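Local structure of decaprenyl diphosphate synthase (3MZV) at residues P42-H47 against P106-L111; G209-I214 against T302-K307. The protein probably makes the all-trans polyprenyl diphosphate precursor of quinone side chains, adding isopentenyl diphosphate units to farnesyl diphosphate with magnesium as cofactor. All coordinates share one frame; numbering follows the deposited sequence.

Contact 1 (P42-H47 against P106-L111); sequences PEVTAH and PTANLL
H47 holds CG anti to its backbone N (chi1 178°), which carries the imidazole out from helix 40-49 to P106, while V44, three residues earlier on the same helix, places CG1 anti in the same way and only sets it beside A108. The imidazole makes the polar link. Its NE2 donates to the carbonyl O of P106 over 2.9 Å, with an N-H...O angle of 173°. The acceptor sits at the ring edge and almost in the ring plane, and the donor approaches nearly end-on to the carbonyl group (C=O...N 163°). Since a carbonyl can only accept, NE2 must carry a hydrogen, and the bond ties the helix to the last residue of the short strand 105-106. L111 also comes toward the ring, but the modelled place of its CD2 is doubtful.

One helical turn away the contact becomes apolar: CG1 of V44 touches CB of A108 at 3.8 Å, where the two backbones come nearest. L91 of helix 74-96 packs against both of these side chains and floors this part of the contact.

Between strand and helix stands T107. Its OG1 accepts from L110 N at 3.2 Å and is also hydrogen-bonded to S99 O, which N109 ND2 meets as well. The T107 side chain touches D94 too, a member of the DDVVD sequence. The arrangement is a threonine N-cap at the start of helix 108-111, with the preceding strand residue held by a histidine of helix 40-49; the segment 106-111 follows shortly after the first aspartate-rich motif of the trans-prenyltransferase fold.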
ATOM      1  N   PRO B  42      -9.294   6.911 -10.659  1.00 63.47           N
ATOM      2  CA  PRO B  42      -8.720   8.136 -11.238  1.00 63.67           C
ATOM      3  C   PRO B  42      -9.446   9.422 -10.769  1.00 64.74           C
ATOM      4  O   PRO B  42      -8.799  10.464 -10.593  1.00 64.54           O
ATOM      5  CB  PRO B  42      -8.900   7.916 -12.752  1.00 63.85           C
ATOM      6  CG  PRO B  42     -10.068   7.006 -12.855  1.00 64.46           C
ATOM      7  CD  PRO B  42      -9.866   6.044 -11.702  1.00 64.02           C
ATOM      8  N   GLU B  43     -10.767   9.355 -10.557  1.00 66.30           N
ATOM      9  CA  GLU B  43     -11.474  10.498  -9.932  1.00 67.62           C
ATOM     10  C   GLU B  43     -10.782  10.897  -8.642  1.00 66.59           C
ATOM     11  O   GLU B  43     -10.437  12.060  -8.469  1.00 67.20           O
ATOM     12  CB  GLU B  43     -12.949  10.198  -9.632  1.00 69.05           C
ATOM     13  CG  GLU B  43     -13.894  10.538 -10.776  1.00 71.29           C
ATOM     14  CD  GLU B  43     -15.151   9.668 -10.771  1.00 73.49           C
ATOM     15  OE1 GLU B  43     -15.796   9.580  -9.696  1.00 73.75           O
ATOM     16  OE2 GLU B  43     -15.456   9.064 -11.835  1.00 72.51           O
ATOM     17  N   VAL B  44     -10.576   9.933  -7.745  1.00 65.45           N
ATOM     18  CA  VAL B  44      -9.869  10.212  -6.478  1.00 64.92           C
ATOM     19  C   VAL B  44      -8.409  10.677  -6.689  1.00 63.81           C
ATOM     20  O   VAL B  44      -7.937  11.608  -6.026  1.00 63.37           O
ATOM     21  CB  VAL B  44      -9.875   8.977  -5.537  1.00 64.48           C
ATOM     22  CG1 VAL B  44      -8.998   9.233  -4.300  1.00 63.01           C
ATOM     23  CG2 VAL B  44     -11.327   8.602  -5.136  1.00 65.73           C
ATOM     24  N   THR B  45      -7.699  10.016  -7.601  1.00 63.30           N
ATOM     25  CA  THR B  45      -6.300  10.376  -7.904  1.00 62.40           C
ATOM     26  C   THR B  45      -6.186  11.773  -8.521  1.00 63.28           C
ATOM     27  O   THR B  45      -5.318  12.567  -8.117  1.00 61.22           O
ATOM     28  CB  THR B  45      -5.624   9.368  -8.877  1.00 61.57           C
ATOM     29  OG1 THR B  45      -5.934   8.017  -8.490  1.00 61.17           O
ATOM     30  CG2 THR B  45      -4.104   9.591  -8.880  1.00 59.58           C
ATOM     31  N   ALA B  46      -7.047  12.040  -9.514  1.00 64.88           N
ATOM     32  CA  ALA B  46      -7.177  13.364 -10.097  1.00 66.94           C
ATOM     33  C   ALA B  46      -7.245  14.384  -8.981  1.00 68.55           C
ATOM     34  O   ALA B  46      -6.453  15.316  -8.940  1.00 68.24           O
ATOM     35  CB  ALA B  46      -8.457  13.461 -10.978  1.00 68.13           C
ATOM     36  N   HIS B  47      -8.173  14.153  -8.055  1.00 71.46           N
ATOM     37  CA  HIS B  47      -8.511  15.106  -6.986  1.00 73.70           C
ATOM     38  C   HIS B  47      -7.338  15.435  -6.046  1.00 73.98           C
ATOM     39  O   HIS B  47      -7.314  16.508  -5.446  1.00 74.45           O
ATOM     40  CB  HIS B  47      -9.744  14.590  -6.195  1.00 74.91           C
ATOM     41  CG  HIS B  47     -10.141  15.458  -5.040  1.00 76.70           C
ATOM     42  ND1 HIS B  47     -11.036  16.503  -5.162  1.00 79.62           N
ATOM     43  CD2 HIS B  47      -9.761  15.439  -3.737  1.00 77.57           C
ATOM     44  CE1 HIS B  47     -11.185  17.093  -3.988  1.00 80.02           C
ATOM     45  NE2 HIS B  47     -10.423  16.468  -3.106  1.00 78.97           N
ATOM     46  N   PRO B 106     -11.166  19.729   0.538  1.00 74.74           N
ATOM     47  CA  PRO B 106     -11.537  18.519   1.292  1.00 74.14           C
ATOM     48  C   PRO B 106     -10.738  17.270   0.864  1.00 72.44           C
ATOM     49  O   PRO B 106     -10.393  17.100  -0.326  1.00 71.39           O
ATOM     50  CB  PRO B 106     -13.031  18.344   0.988  1.00 76.00           C
ATOM     51  CG  PRO B 106     -13.262  19.097  -0.306  1.00 76.79           C
ATOM     52  CD  PRO B 106     -12.285  20.241  -0.280  1.00 76.38           C
ATOM     53  N   THR B 107     -10.446  16.421   1.847  1.00 71.14           N
ATOM     54  CA  THR B 107      -9.628  15.226   1.638  1.00 69.27           C
ATOM     55  C   THR B 107     -10.433  14.174   0.922  1.00 69.47           C
ATOM     56  O   THR B 107     -11.672  14.213   0.953  1.00 70.27           O
ATOM     57  CB  THR B 107      -9.162  14.618   2.977  1.00 68.80           C
ATOM     58  OG1 THR B 107     -10.310  14.282   3.779  1.00 69.01           O
ATOM     59  CG2 THR B 107      -8.263  15.582   3.721  1.00 67.37           C
ATOM     60  N   ALA B 108      -9.728  13.218   0.303  1.00 68.03           N
ATOM     61  CA  ALA B 108     -10.375  12.130  -0.402  1.00 67.91           C
ATOM     62  C   ALA B 108     -11.253  11.344   0.564  1.00 68.55           C
ATOM     63  O   ALA B 108     -12.383  11.002   0.226  1.00 69.20           O
ATOM     64  CB  ALA B 108      -9.344  11.206  -1.064  1.00 66.53           C
ATOM     65  N   ASN B 109     -10.734  11.067   1.762  1.00 68.22           N
ATOM     66  CA  ASN B 109     -11.483  10.264   2.766  1.00 69.50           C
ATOM     67  C   ASN B 109     -12.750  10.938   3.300  1.00 70.66           C
ATOM     68  O   ASN B 109     -13.727  10.248   3.594  1.00 71.48           O
ATOM     69  CB  ASN B 109     -10.592   9.810   3.942  1.00 68.56           C
ATOM     70  CG  ASN B 109      -9.764  10.927   4.516  1.00 68.47           C
ATOM     71  OD1 ASN B 109      -8.792  11.369   3.894  1.00 66.58           O
ATOM     72  ND2 ASN B 109     -10.129  11.393   5.722  1.00 67.96           N
ATOM     73  N   LEU B 110     -12.713  12.267   3.423  1.00 71.04           N
ATOM     74  CA  LEU B 110     -13.901  13.079   3.745  1.00 72.71           C
ATOM     75  C   LEU B 110     -14.902  13.067   2.579  1.00 73.95           C
ATOM     76  O   LEU B 110     -16.067  12.655   2.725  1.00 75.64           O
ATOM     77  CB  LEU B 110     -13.480  14.516   4.072  1.00 72.51           C
ATOM     78  N   LEU B 111     -14.425  13.485   1.409  1.00 73.33           N
ATOM     79  CA  LEU B 111     -15.247  13.536   0.192  1.00 73.94           C
ATOM     80  C   LEU B 111     -15.885  12.172  -0.144  1.00 74.11           C
ATOM     81  O   LEU B 111     -17.039  12.106  -0.595  1.00 75.20           O
ATOM     82  CB  LEU B 111     -14.391  14.044  -0.981  1.00 73.19           C
ATOM     83  CG  LEU B 111     -14.826  15.267  -1.794  1.00 74.29           C
ATOM     84  CD1 LEU B 111     -15.488  16.359  -0.952  1.00 75.67           C
ATOM     85  CD2 LEU B 111     -13.595  15.829  -2.481  1.00 72.55           C
TER

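Contact 2 (G209-I214 against T302-K307); sequences GDALGI and TDTARK
A211 and A305 meet methyl to methyl, CB to CB at 3.6 Å, where helices 199-224 and 290-308 run side by side. The A211 methyl also presses on the backbone of the other helix, lying 3.5 Å from A305 N. In return, the A305 methyl comes to 4.0 Å from L212 N. T304 adds its CG2 at the exposed margin, 4.2 Å from A211 CB.

With nothing larger than a methyl between the backbones, the CA atoms of A211 and A305 approach to 4.9 Å. The segment axes come within 7.8 Å and run nearly antiparallel at 159°. This is a close alanine-mediated helix pair within the all-helical isoprenoid synthase fold, and it joins helix 290-308 to the long helix 199-224.

Bulkier residues flank the small ones. W301 lies against A211 and I214, while Y208 lies against A305. With CG anti to its backbone N (chi1 -170°), the L212 side chain packs on L324, A325 and V328 of helix 316-328, which covers that flank; R306 reaches the same helix by a salt bridge to D322. Beyond helix 199-224, D210 forms a salt bridge with R177 of helix 169-194. On the outer face of helix 290-308, one turn links D303 to K307: NZ meets OD1 at 2.7 Å, on the syn side of the carboxylate and 16° out of its plane.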
ATOM      1  N   GLY B 209      19.910  14.149  -1.678  1.00 30.64           N
ATOM      2  CA  GLY B 209      18.513  14.007  -1.479  1.00 30.79           C
ATOM      3  C   GLY B 209      18.142  13.813  -0.024  1.00 30.61           C
ATOM      4  O   GLY B 209      17.175  14.388   0.435  1.00 31.74           O
ATOM      5  N   ASP B 210      18.900  12.984   0.689  1.00 31.36           N
ATOM      6  CA  ASP B 210      18.682  12.732   2.117  1.00 30.60           C
ATOM      7  C   ASP B 210      18.739  14.040   2.912  1.00 30.22           C
ATOM      8  O   ASP B 210      17.843  14.353   3.656  1.00 28.91           O
ATOM      9  CB  ASP B 210      19.758  11.752   2.632  1.00 31.04           C
ATOM     10  CG  ASP B 210      19.707  11.515   4.127  1.00 34.18           C
ATOM     11  OD1 ASP B 210      18.722  10.925   4.644  1.00 35.44           O
ATOM     12  OD2 ASP B 210      20.688  11.907   4.800  1.00 37.69           O
ATOM     13  N   ALA B 211      19.804  14.804   2.722  1.00 32.00           N
ATOM     14  CA  ALA B 211      19.950  16.102   3.408  1.00 32.36           C
ATOM     15  C   ALA B 211      18.832  17.106   3.046  1.00 31.86           C
ATOM     16  O   ALA B 211      18.302  17.837   3.885  1.00 31.67           O
ATOM     17  CB  ALA B 211      21.357  16.703   3.106  1.00 33.64           C
ATOM     18  N   LEU B 212      18.510  17.219   1.774  1.00 32.65           N
ATOM     19  CA  LEU B 212      17.473  18.147   1.365  1.00 32.15           C
ATOM     20  C   LEU B 212      16.142  17.763   1.988  1.00 31.83           C
ATOM     21  O   LEU B 212      15.347  18.648   2.327  1.00 32.22           O
ATOM     22  CB  LEU B 212      17.353  18.212  -0.171  1.00 32.34           C
ATOM     23  CG  LEU B 212      16.501  19.273  -0.870  1.00 33.43           C
ATOM     24  CD1 LEU B 212      17.198  20.591  -0.865  1.00 32.88           C
ATOM     25  CD2 LEU B 212      16.229  18.775  -2.317  1.00 34.96           C
ATOM     26  N   GLY B 213      15.838  16.466   2.020  1.00 31.68           N
ATOM     27  CA  GLY B 213      14.554  16.002   2.554  1.00 32.28           C
ATOM     28  C   GLY B 213      14.451  16.244   4.058  1.00 32.57           C
ATOM     29  O   GLY B 213      13.414  16.692   4.549  1.00 33.27           O
ATOM     30  N   ILE B 214      15.557  15.979   4.767  1.00 31.52           N
ATOM     31  CA  ILE B 214      15.664  16.332   6.163  1.00 31.35           C
ATOM     32  C   ILE B 214      15.415  17.844   6.364  1.00 30.82           C
ATOM     33  O   ILE B 214      14.532  18.193   7.131  1.00 31.62           O
ATOM     34  CB  ILE B 214      16.975  15.916   6.763  1.00 30.70           C
ATOM     35  CG1 ILE B 214      17.040  14.417   6.880  1.00 31.16           C
ATOM     36  CG2 ILE B 214      17.132  16.570   8.206  1.00 31.51           C
ATOM     37  CD1 ILE B 214      18.423  13.886   7.067  1.00 34.27           C
ATOM     38  N   THR B 302      21.019  21.907   4.789  1.00 33.08           N
ATOM     39  CA  THR B 302      21.184  22.377   3.398  1.00 35.27           C
ATOM     40  C   THR B 302      22.667  22.538   3.085  1.00 36.07           C
ATOM     41  O   THR B 302      23.087  22.341   1.954  1.00 36.32           O
ATOM     42  CB  THR B 302      20.438  23.665   3.073  1.00 35.85           C
ATOM     43  OG1 THR B 302      20.985  24.726   3.826  1.00 40.70           O
ATOM     44  CG2 THR B 302      18.921  23.529   3.314  1.00 38.72           C
ATOM     45  N   ASP B 303      23.488  22.884   4.084  1.00 36.21           N
ATOM     46  CA  ASP B 303      24.947  22.867   3.884  1.00 37.08           C
ATOM     47  C   ASP B 303      25.446  21.487   3.526  1.00 36.53           C
ATOM     48  O   ASP B 303      26.246  21.327   2.611  1.00 37.40           O
ATOM     49  CB  ASP B 303      25.708  23.310   5.126  1.00 37.74           C
ATOM     50  CG  ASP B 303      27.215  23.356   4.904  1.00 40.36           C
ATOM     51  OD1 ASP B 303      27.656  24.180   4.097  1.00 40.03           O
ATOM     52  OD2 ASP B 303      27.958  22.592   5.576  1.00 42.33           O
ATOM     53  N   THR B 304      25.012  20.492   4.287  1.00 35.90           N
ATOM     54  CA  THR B 304      25.361  19.133   4.017  1.00 35.60           C
ATOM     55  C   THR B 304      24.897  18.732   2.605  1.00 34.47           C
ATOM     56  O   THR B 304      25.624  18.085   1.909  1.00 36.09           O
ATOM     57  CB  THR B 304      24.775  18.179   5.084  1.00 36.17           C
ATOM     58  OG1 THR B 304      25.269  18.584   6.372  1.00 37.30           O
ATOM     59  CG2 THR B 304      25.201  16.746   4.824  1.00 36.46           C
ATOM     60  N   ALA B 305      23.710  19.134   2.191  1.00 33.75           N
ATOM     61  CA  ALA B 305      23.206  18.811   0.863  1.00 33.82           C
ATOM     62  C   ALA B 305      24.081  19.423  -0.202  1.00 35.53           C
ATOM     63  O   ALA B 305      24.518  18.742  -1.139  1.00 37.00           O
ATOM     64  CB  ALA B 305      21.769  19.300   0.710  1.00 33.31           C
ATOM     65  N   ARG B 306      24.341  20.717  -0.072  1.00 36.46           N
ATOM     66  CA  ARG B 306      25.210  21.436  -1.002  1.00 38.42           C
ATOM     67  C   ARG B 306      26.596  20.817  -1.132  1.00 38.61           C
ATOM     68  O   ARG B 306      27.090  20.659  -2.253  1.00 38.18           O
ATOM     69  CB  ARG B 306      25.303  22.892  -0.580  1.00 39.79           C
ATOM     70  CG  ARG B 306      26.249  23.730  -1.419  1.00 46.53           C
ATOM     71  CD  ARG B 306      25.990  25.277  -1.212  1.00 49.98           C
ATOM     72  NE  ARG B 306      25.007  25.463  -0.152  1.00 56.06           N
ATOM     73  CZ  ARG B 306      23.722  25.759  -0.317  1.00 55.07           C
ATOM     74  NH1 ARG B 306      22.950  25.861   0.753  1.00 58.29           N
ATOM     75  NH2 ARG B 306      23.216  25.990  -1.506  1.00 55.25           N
ATOM     76  N   LYS B 307      27.188  20.382  -0.028  1.00 39.45           N
ATOM     77  CA  LYS B 307      28.513  19.683  -0.056  1.00 41.00           C
ATOM     78  C   LYS B 307      28.494  18.385  -0.848  1.00 40.29           C
ATOM     79  O   LYS B 307      29.453  18.027  -1.512  1.00 39.25           O
ATOM     80  CB  LYS B 307      29.008  19.334   1.357  1.00 41.41           C
ATOM     81  CG  LYS B 307      30.041  20.271   1.990  1.00 45.82           C
ATOM     82  CD  LYS B 307      29.513  21.612   2.277  1.00 47.10           C
ATOM     83  CE  LYS B 307      30.586  22.480   3.018  1.00 47.20           C
ATOM     84  NZ  LYS B 307      30.135  23.877   3.199  1.00 46.16           N
TER

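Overall arrangement
The two contacts lie on opposite sides of the chain's centre, their own centres about 32 Å apart and their nearest atoms about 22 Å apart, and they have no helix in common. Contact 1 is peripheral and only partly buried. There a helix meets a strand-to-helix turn, and a side-chain-to-carbonyl bond does much of the work beside a small apolar touch. Contact 2 is buried and joins two long helices mainly through methyl groups set against backbone, its charged residues turned to other helices or along their own. Contact 1 neighbours the first aspartate-rich motif, whereas contact 2 belongs to the helix packing of the later half of the chain.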